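Flavin-containing monooxygenase (Allium sativum, PDB 6WPU) probably catalyses the FAD-dependent S-oxygenation of S-allyl-L-cysteine in garlic, as a flavin-containing monooxygenase. Local coordinates at residues A[91-105]-A[116-130]. Numbering follows the deposited sequence.
Sequences TNLPREVMGFLDYPF and RFPGHEEVLDYLERF. With FAD (flavin-adenine dinucleotide), chain B.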
# COMPACT_ATOMS: atom_id res chain seq x y z
N THR A 91 1.37 -4.80 -12.61
CA THR A 91 2.23 -4.78 -11.42
C THR A 91 3.52 -4.04 -11.74
O THR A 91 4.01 -4.06 -12.87
CB THR A 91 2.53 -6.21 -10.92
OG1 THR A 91 3.39 -6.91 -11.84
CG2 THR A 91 1.25 -7.01 -10.74
N ASN A 92 4.07 -3.34 -10.74
CA ASN A 92 5.38 -2.72 -10.90
C ASN A 92 6.49 -3.59 -10.34
O ASN A 92 7.63 -3.14 -10.25
CB ASN A 92 5.41 -1.33 -10.25
CG ASN A 92 5.07 -1.35 -8.78
OD1 ASN A 92 5.21 -2.36 -8.10
ND2 ASN A 92 4.61 -0.22 -8.27
N LEU A 93 6.17 -4.82 -9.95
CA LEU A 93 7.11 -5.83 -9.52
C LEU A 93 6.86 -7.10 -10.32
O LEU A 93 5.71 -7.38 -10.67
CB LEU A 93 6.95 -6.13 -8.02
CG LEU A 93 7.22 -4.99 -7.04
CD1 LEU A 93 6.76 -5.41 -5.65
CD2 LEU A 93 8.71 -4.64 -7.04
N PRO A 94 7.90 -7.85 -10.67
CA PRO A 94 7.68 -9.13 -11.34
C PRO A 94 6.94 -10.08 -10.42
O PRO A 94 7.08 -10.01 -9.19
CB PRO A 94 9.10 -9.63 -11.65
CG PRO A 94 9.94 -8.99 -10.60
CD PRO A 94 9.31 -7.67 -10.26
N ARG A 95 6.11 -10.94 -11.01
CA ARG A 95 5.17 -11.70 -10.19
C ARG A 95 5.89 -12.66 -9.25
O ARG A 95 5.37 -12.96 -8.17
CB ARG A 95 4.17 -12.43 -11.09
CG ARG A 95 4.78 -13.49 -12.01
CD ARG A 95 3.79 -13.92 -13.09
NE ARG A 95 2.61 -14.61 -12.55
CZ ARG A 95 1.43 -14.68 -13.15
NH1 ARG A 95 1.23 -14.07 -14.32
NH2 ARG A 95 0.42 -15.35 -12.59
N GLU A 96 7.09 -13.14 -9.61
CA GLU A 96 7.83 -14.04 -8.71
C GLU A 96 8.15 -13.35 -7.40
O GLU A 96 8.11 -13.97 -6.33
CB GLU A 96 9.12 -14.54 -9.37
CG GLU A 96 8.95 -15.35 -10.65
CD GLU A 96 8.91 -14.46 -11.90
OE1 GLU A 96 9.15 -13.24 -11.78
OE2 GLU A 96 8.63 -14.99 -13.00
N VAL A 97 8.46 -12.05 -7.45
CA VAL A 97 8.84 -11.29 -6.26
C VAL A 97 7.64 -11.06 -5.35
O VAL A 97 7.78 -11.04 -4.12
CB VAL A 97 9.50 -9.96 -6.69
CG1 VAL A 97 9.28 -8.84 -5.68
CG2 VAL A 97 10.96 -10.16 -6.92
N MET A 98 6.44 -10.91 -5.93
CA MET A 98 5.27 -10.46 -5.19
C MET A 98 4.60 -11.53 -4.33
O MET A 98 3.88 -11.17 -3.39
CB MET A 98 4.21 -9.94 -6.16
CG MET A 98 4.52 -8.61 -6.77
SD MET A 98 3.24 -8.18 -7.95
CE MET A 98 1.75 -8.19 -6.96
N GLY A 99 4.78 -12.81 -4.64
CA GLY A 99 3.97 -13.83 -4.01
C GLY A 99 4.30 -14.06 -2.54
O GLY A 99 5.42 -13.86 -2.09
N PHE A 100 3.29 -14.48 -1.78
CA PHE A 100 3.52 -15.01 -0.45
C PHE A 100 4.60 -16.09 -0.47
O PHE A 100 4.76 -16.84 -1.44
CB PHE A 100 2.22 -15.57 0.13
CG PHE A 100 1.19 -14.50 0.40
CD1 PHE A 100 1.38 -13.58 1.41
CD2 PHE A 100 0.02 -14.45 -0.34
CE1 PHE A 100 0.44 -12.61 1.67
CE2 PHE A 100 -0.93 -13.49 -0.09
CZ PHE A 100 -0.72 -12.55 0.91
N LEU A 101 5.35 -16.16 0.63
CA LEU A 101 6.55 -17.01 0.69
C LEU A 101 6.23 -18.49 0.48
O LEU A 101 7.08 -19.24 -0.01
CB LEU A 101 7.25 -16.80 2.03
CG LEU A 101 7.76 -15.37 2.23
CD1 LEU A 101 8.32 -15.18 3.62
CD2 LEU A 101 8.79 -15.02 1.16
N ASP A 102 5.04 -18.94 0.86
CA ASP A 102 4.72 -20.35 0.68
C ASP A 102 3.62 -20.55 -0.35
O ASP A 102 2.94 -21.58 -0.35
CB ASP A 102 4.33 -20.99 2.02
CG ASP A 102 3.03 -20.44 2.58
OD1 ASP A 102 2.52 -19.43 2.04
OD2 ASP A 102 2.51 -21.02 3.55
N TYR A 103 3.43 -19.59 -1.25
CA TYR A 103 2.35 -19.63 -2.22
C TYR A 103 2.79 -18.86 -3.45
O TYR A 103 2.39 -17.71 -3.67
CB TYR A 103 1.07 -19.03 -1.63
CG TYR A 103 -0.17 -19.45 -2.38
CD1 TYR A 103 -0.52 -20.79 -2.49
CD2 TYR A 103 -1.00 -18.49 -2.97
CE1 TYR A 103 -1.65 -21.18 -3.17
CE2 TYR A 103 -2.14 -18.87 -3.65
CZ TYR A 103 -2.46 -20.20 -3.75
OH TYR A 103 -3.59 -20.57 -4.43
N PRO A 104 3.63 -19.47 -4.29
CA PRO A 104 4.25 -18.72 -5.40
C PRO A 104 3.22 -18.14 -6.35
O PRO A 104 2.24 -18.79 -6.73
CB PRO A 104 5.10 -19.78 -6.10
CG PRO A 104 5.43 -20.77 -5.00
CD PRO A 104 4.19 -20.82 -4.15
N PHE A 105 3.45 -16.89 -6.76
CA PHE A 105 2.56 -16.19 -7.68
C PHE A 105 2.89 -16.59 -9.12
O PHE A 105 3.26 -15.77 -9.97
CB PHE A 105 2.66 -14.68 -7.45
CG PHE A 105 1.70 -13.84 -8.27
CD1 PHE A 105 0.63 -14.40 -8.95
CD2 PHE A 105 1.87 -12.45 -8.35
CE1 PHE A 105 -0.24 -13.61 -9.70
CE2 PHE A 105 1.00 -11.66 -9.09
CZ PHE A 105 -0.05 -12.24 -9.77
N ARG A 116 4.84 -11.88 -16.96
CA ARG A 116 5.67 -11.70 -15.77
C ARG A 116 5.20 -10.51 -14.95
O ARG A 116 5.23 -10.55 -13.72
CB ARG A 116 7.13 -11.54 -16.17
CG ARG A 116 8.04 -11.40 -14.97
CD ARG A 116 9.38 -11.99 -15.23
NE ARG A 116 10.19 -11.94 -14.03
CZ ARG A 116 11.41 -11.41 -13.97
NH1 ARG A 116 11.95 -10.87 -15.06
NH2 ARG A 116 12.08 -11.42 -12.81
N PHE A 117 4.79 -9.43 -15.62
CA PHE A 117 4.19 -8.27 -14.96
C PHE A 117 2.74 -8.20 -15.39
O PHE A 117 2.40 -7.53 -16.37
CB PHE A 117 4.91 -6.96 -15.31
CG PHE A 117 6.32 -6.86 -14.79
CD1 PHE A 117 7.35 -7.52 -15.42
CD2 PHE A 117 6.60 -6.04 -13.70
CE1 PHE A 117 8.65 -7.39 -14.96
CE2 PHE A 117 7.89 -5.92 -13.23
CZ PHE A 117 8.92 -6.59 -13.85
N PRO A 118 1.84 -8.91 -14.72
CA PRO A 118 0.46 -9.01 -15.20
C PRO A 118 -0.38 -7.82 -14.78
O PRO A 118 0.03 -6.96 -13.99
CB PRO A 118 -0.03 -10.30 -14.54
CG PRO A 118 0.71 -10.31 -13.22
CD PRO A 118 2.09 -9.82 -13.57
N GLY A 119 -1.60 -7.80 -15.29
CA GLY A 119 -2.56 -6.79 -14.89
C GLY A 119 -3.18 -7.10 -13.54
O GLY A 119 -3.09 -8.22 -13.02
N HIS A 120 -3.83 -6.08 -12.98
CA HIS A 120 -4.39 -6.19 -11.63
C HIS A 120 -5.35 -7.37 -11.50
O HIS A 120 -5.45 -7.96 -10.42
CB HIS A 120 -5.08 -4.89 -11.25
CG HIS A 120 -6.10 -4.43 -12.25
ND1 HIS A 120 -7.37 -4.94 -12.29
CD2 HIS A 120 -6.01 -3.53 -13.25
CE1 HIS A 120 -8.04 -4.36 -13.27
NE2 HIS A 120 -7.24 -3.50 -13.88
N GLU A 121 -6.07 -7.71 -12.58
CA GLU A 121 -7.00 -8.84 -12.52
C GLU A 121 -6.28 -10.12 -12.12
O GLU A 121 -6.84 -10.95 -11.39
CB GLU A 121 -7.69 -9.03 -13.87
CG GLU A 121 -9.14 -8.58 -13.91
CD GLU A 121 -9.62 -8.30 -15.32
OE1 GLU A 121 -10.17 -7.20 -15.55
OE2 GLU A 121 -9.43 -9.17 -16.21
N GLU A 122 -5.05 -10.30 -12.59
CA GLU A 122 -4.31 -11.50 -12.27
C GLU A 122 -3.91 -11.52 -10.80
O GLU A 122 -3.86 -12.59 -10.18
CB GLU A 122 -3.08 -11.60 -13.17
CG GLU A 122 -2.26 -12.88 -13.03
CD GLU A 122 -2.87 -14.11 -13.71
OE1 GLU A 122 -2.29 -15.21 -13.56
OE2 GLU A 122 -3.92 -14.00 -14.39
N VAL A 123 -3.64 -10.36 -10.21
CA VAL A 123 -3.30 -10.32 -8.79
C VAL A 123 -4.52 -10.63 -7.95
O VAL A 123 -4.45 -11.39 -6.97
CB VAL A 123 -2.69 -8.96 -8.42
CG1 VAL A 123 -2.29 -8.94 -6.96
CG2 VAL A 123 -1.51 -8.66 -9.31
N LEU A 124 -5.67 -10.07 -8.33
CA LEU A 124 -6.91 -10.35 -7.61
C LEU A 124 -7.23 -11.84 -7.65
O LEU A 124 -7.61 -12.43 -6.63
CB LEU A 124 -8.06 -9.53 -8.18
CG LEU A 124 -9.41 -9.76 -7.47
CD1 LEU A 124 -9.33 -9.26 -6.04
CD2 LEU A 124 -10.56 -9.09 -8.22
N ASP A 125 -7.10 -12.46 -8.82
CA ASP A 125 -7.36 -13.89 -8.92
C ASP A 125 -6.42 -14.67 -8.01
O ASP A 125 -6.82 -15.64 -7.37
CB ASP A 125 -7.22 -14.35 -10.38
CG ASP A 125 -7.60 -15.82 -10.58
OD1 ASP A 125 -8.74 -16.20 -10.23
OD2 ASP A 125 -6.76 -16.59 -11.09
N TYR A 126 -5.16 -14.23 -7.92
CA TYR A 126 -4.21 -14.86 -7.02
C TYR A 126 -4.67 -14.77 -5.57
O TYR A 126 -4.66 -15.77 -4.84
CB TYR A 126 -2.84 -14.21 -7.21
CG TYR A 126 -1.78 -14.58 -6.20
CD1 TYR A 126 -1.09 -15.79 -6.30
CD2 TYR A 126 -1.46 -13.72 -5.16
CE1 TYR A 126 -0.11 -16.12 -5.37
CE2 TYR A 126 -0.49 -14.05 -4.24
CZ TYR A 126 0.18 -15.25 -4.34
OH TYR A 126 1.14 -15.55 -3.41
N LEU A 127 -5.12 -13.59 -5.14
CA LEU A 127 -5.61 -13.45 -3.76
C LEU A 127 -6.86 -14.29 -3.53
O LEU A 127 -7.04 -14.85 -2.43
CB LEU A 127 -5.89 -11.98 -3.43
CG LEU A 127 -4.68 -11.05 -3.48
CD1 LEU A 127 -5.11 -9.60 -3.20
CD2 LEU A 127 -3.62 -11.50 -2.50
N GLU A 128 -7.72 -14.41 -4.54
CA GLU A 128 -8.91 -15.24 -4.38
C GLU A 128 -8.55 -16.71 -4.28
O GLU A 128 -9.11 -17.44 -3.45
CB GLU A 128 -9.89 -14.99 -5.53
CG GLU A 128 -10.56 -13.62 -5.46
CD GLU A 128 -11.26 -13.22 -6.76
OE1 GLU A 128 -11.12 -13.96 -7.76
OE2 GLU A 128 -11.94 -12.17 -6.78
N ARG A 129 -7.60 -17.17 -5.10
CA ARG A 129 -7.11 -18.54 -4.98
C ARG A 129 -6.49 -18.76 -3.60
O ARG A 129 -6.73 -19.79 -2.96
CB ARG A 129 -6.09 -18.85 -6.08
CG ARG A 129 -6.65 -18.92 -7.51
CD ARG A 129 -5.66 -19.58 -8.49
NE ARG A 129 -4.62 -18.66 -8.96
CZ ARG A 129 -3.31 -18.79 -8.72
NH1 ARG A 129 -2.46 -17.89 -9.21
NH2 ARG A 129 -2.85 -19.82 -8.00
N PHE A 130 -5.68 -17.80 -3.14
CA PHE A 130 -5.13 -17.85 -1.80
C PHE A 130 -6.24 -18.00 -0.76
O PHE A 130 -6.19 -18.91 0.08
CB PHE A 130 -4.31 -16.57 -1.53
CG PHE A 130 -3.72 -16.50 -0.14
CD1 PHE A 130 -4.50 -16.08 0.94
CD2 PHE A 130 -2.40 -16.85 0.08
CE1 PHE A 130 -3.96 -16.01 2.22
CE2 PHE A 130 -1.85 -16.79 1.37
CZ PHE A 130 -2.63 -16.37 2.44
PA FAD B . -5.89 -2.95 1.08
O1A FAD B . -5.69 -3.65 -0.27
O2A FAD B . -6.27 -1.56 1.14
O5B FAD B . -6.98 -3.58 1.90
C5B FAD B . -7.57 -3.09 3.10
C4B FAD B . -8.97 -3.71 3.32
O4B FAD B . -9.57 -3.35 4.54
C3B FAD B . -9.95 -3.35 2.23
O3B FAD B . -10.55 -4.48 1.70
C2B FAD B . -10.96 -2.49 2.90
O2B FAD B . -12.22 -2.60 2.35
C1B FAD B . -10.91 -3.03 4.30
N9A FAD B . -11.33 -2.09 5.31
C8A FAD B . -10.88 -0.78 5.43
N7A FAD B . -11.48 -0.19 6.47
C5A FAD B . -12.36 -1.09 7.07
C6A FAD B . -13.24 -1.03 8.16
N6A FAD B . -13.37 0.16 8.95
N1A FAD B . -13.95 -2.12 8.49
C2A FAD B . -13.88 -3.27 7.78
N3A FAD B . -13.05 -3.38 6.72
C4A FAD B . -12.28 -2.32 6.34
N1 FAD B . 1.97 -4.16 -4.39
C2 FAD B . 2.56 -5.22 -5.17
O2 FAD B . 3.01 -6.34 -4.55
N3 FAD B . 2.76 -5.08 -6.52
C4 FAD B . 2.33 -3.94 -7.17
O4 FAD B . 2.50 -3.77 -8.50
C4X FAD B . 1.52 -2.93 -6.46
N5 FAD B . 0.89 -1.91 -7.17
C5X FAD B . 0.10 -0.99 -6.49
C6 FAD B . -0.52 0.04 -7.20
C7 FAD B . -1.33 0.95 -6.52
C7M FAD B . -1.98 2.06 -7.29
C8 FAD B . -1.51 0.84 -5.14
C8M FAD B . -2.36 1.80 -4.38
C9 FAD B . -0.88 -0.19 -4.43
C9A FAD B . -0.08 -1.10 -5.10
N10 FAD B . 0.54 -2.17 -4.37
C10 FAD B . 1.35 -3.10 -5.04
C1' FAD B . 0.39 -2.26 -2.90
C2' FAD B . -0.89 -2.82 -2.32
O2' FAD B . -1.38 -1.92 -1.41
C3' FAD B . -0.48 -4.07 -1.58
O3' FAD B . -0.19 -4.95 -2.60
C4' FAD B . -1.55 -4.69 -0.68
O4' FAD B . -2.71 -4.78 -1.43
C5' FAD B . -1.81 -4.00 0.66
O5' FAD B . -3.04 -4.54 1.05
P FAD B . -3.88 -4.29 2.37
O1P FAD B . -4.67 -5.58 2.80
O2P FAD B . -2.85 -3.65 3.38
O3P FAD B . -4.70 -2.91 1.99
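Tyr126 projects from helix 120-133 with its ring wedged between Phe105 and Tyr103, and its hydroxyl reaches the backbone of the turn 100-103. That OH donates to Tyr103 O at 2.5 Å and accepts from Phe100 N at 2.9 Å, so one phenol joins both ends of this type I turn. With CG trans to the backbone N (chi1 170°), the ring leaves the helix toward this loop, and CB of Phe105 lies over its face, 4.1 Å from the Tyr126 ring centroid. A phenylalanine in its place would probably keep much of this packing but leave Phe100 N and Tyr103 O without their shared partner. Next door, Phe130 turns its edge to the face of Tyr103 in an offset edge-to-face pair, planes 77° apart, while Phe100 CE2 sits over the Phe130 ring. Val36 touches Phe100 and Phe130, tying the aromatic cluster to helix 32-43, which follows what is probably the Rossmann-type GxGxxG turn that binds FAD.

At the other end segment 91-105 touches the flavin directly, from the loop at Asn92, whose N donates to FAD O4 at 2.8 Å, and from helix 95-98 at Met98, whose SD takes a weak bond from FAD N3. Thr91 N to Pro118 O and Arg95 N to Arg116 O pin this pocket wall to the second segment, and Pro94 CB rests off-centre over the Phe117 ring. Charge is paired around it. Arg116 NE meets Glu96 OE1 almost straight (2.8 Å, 173°), its outer nitrogen NH1 going to Asp442, and Arg95 NH2 meets the anti lone pair of Glu122 OE1 at 2.9 Å; the backbone of Asp113 holds both, its O taking Arg95 NH1 and its N meeting Glu122 OE2.

The contact loosens at the outer end of Tyr103, whose ring is packed but whose OH merely touches Arg129 CB at 3.5 Å; both residues are partly exposed.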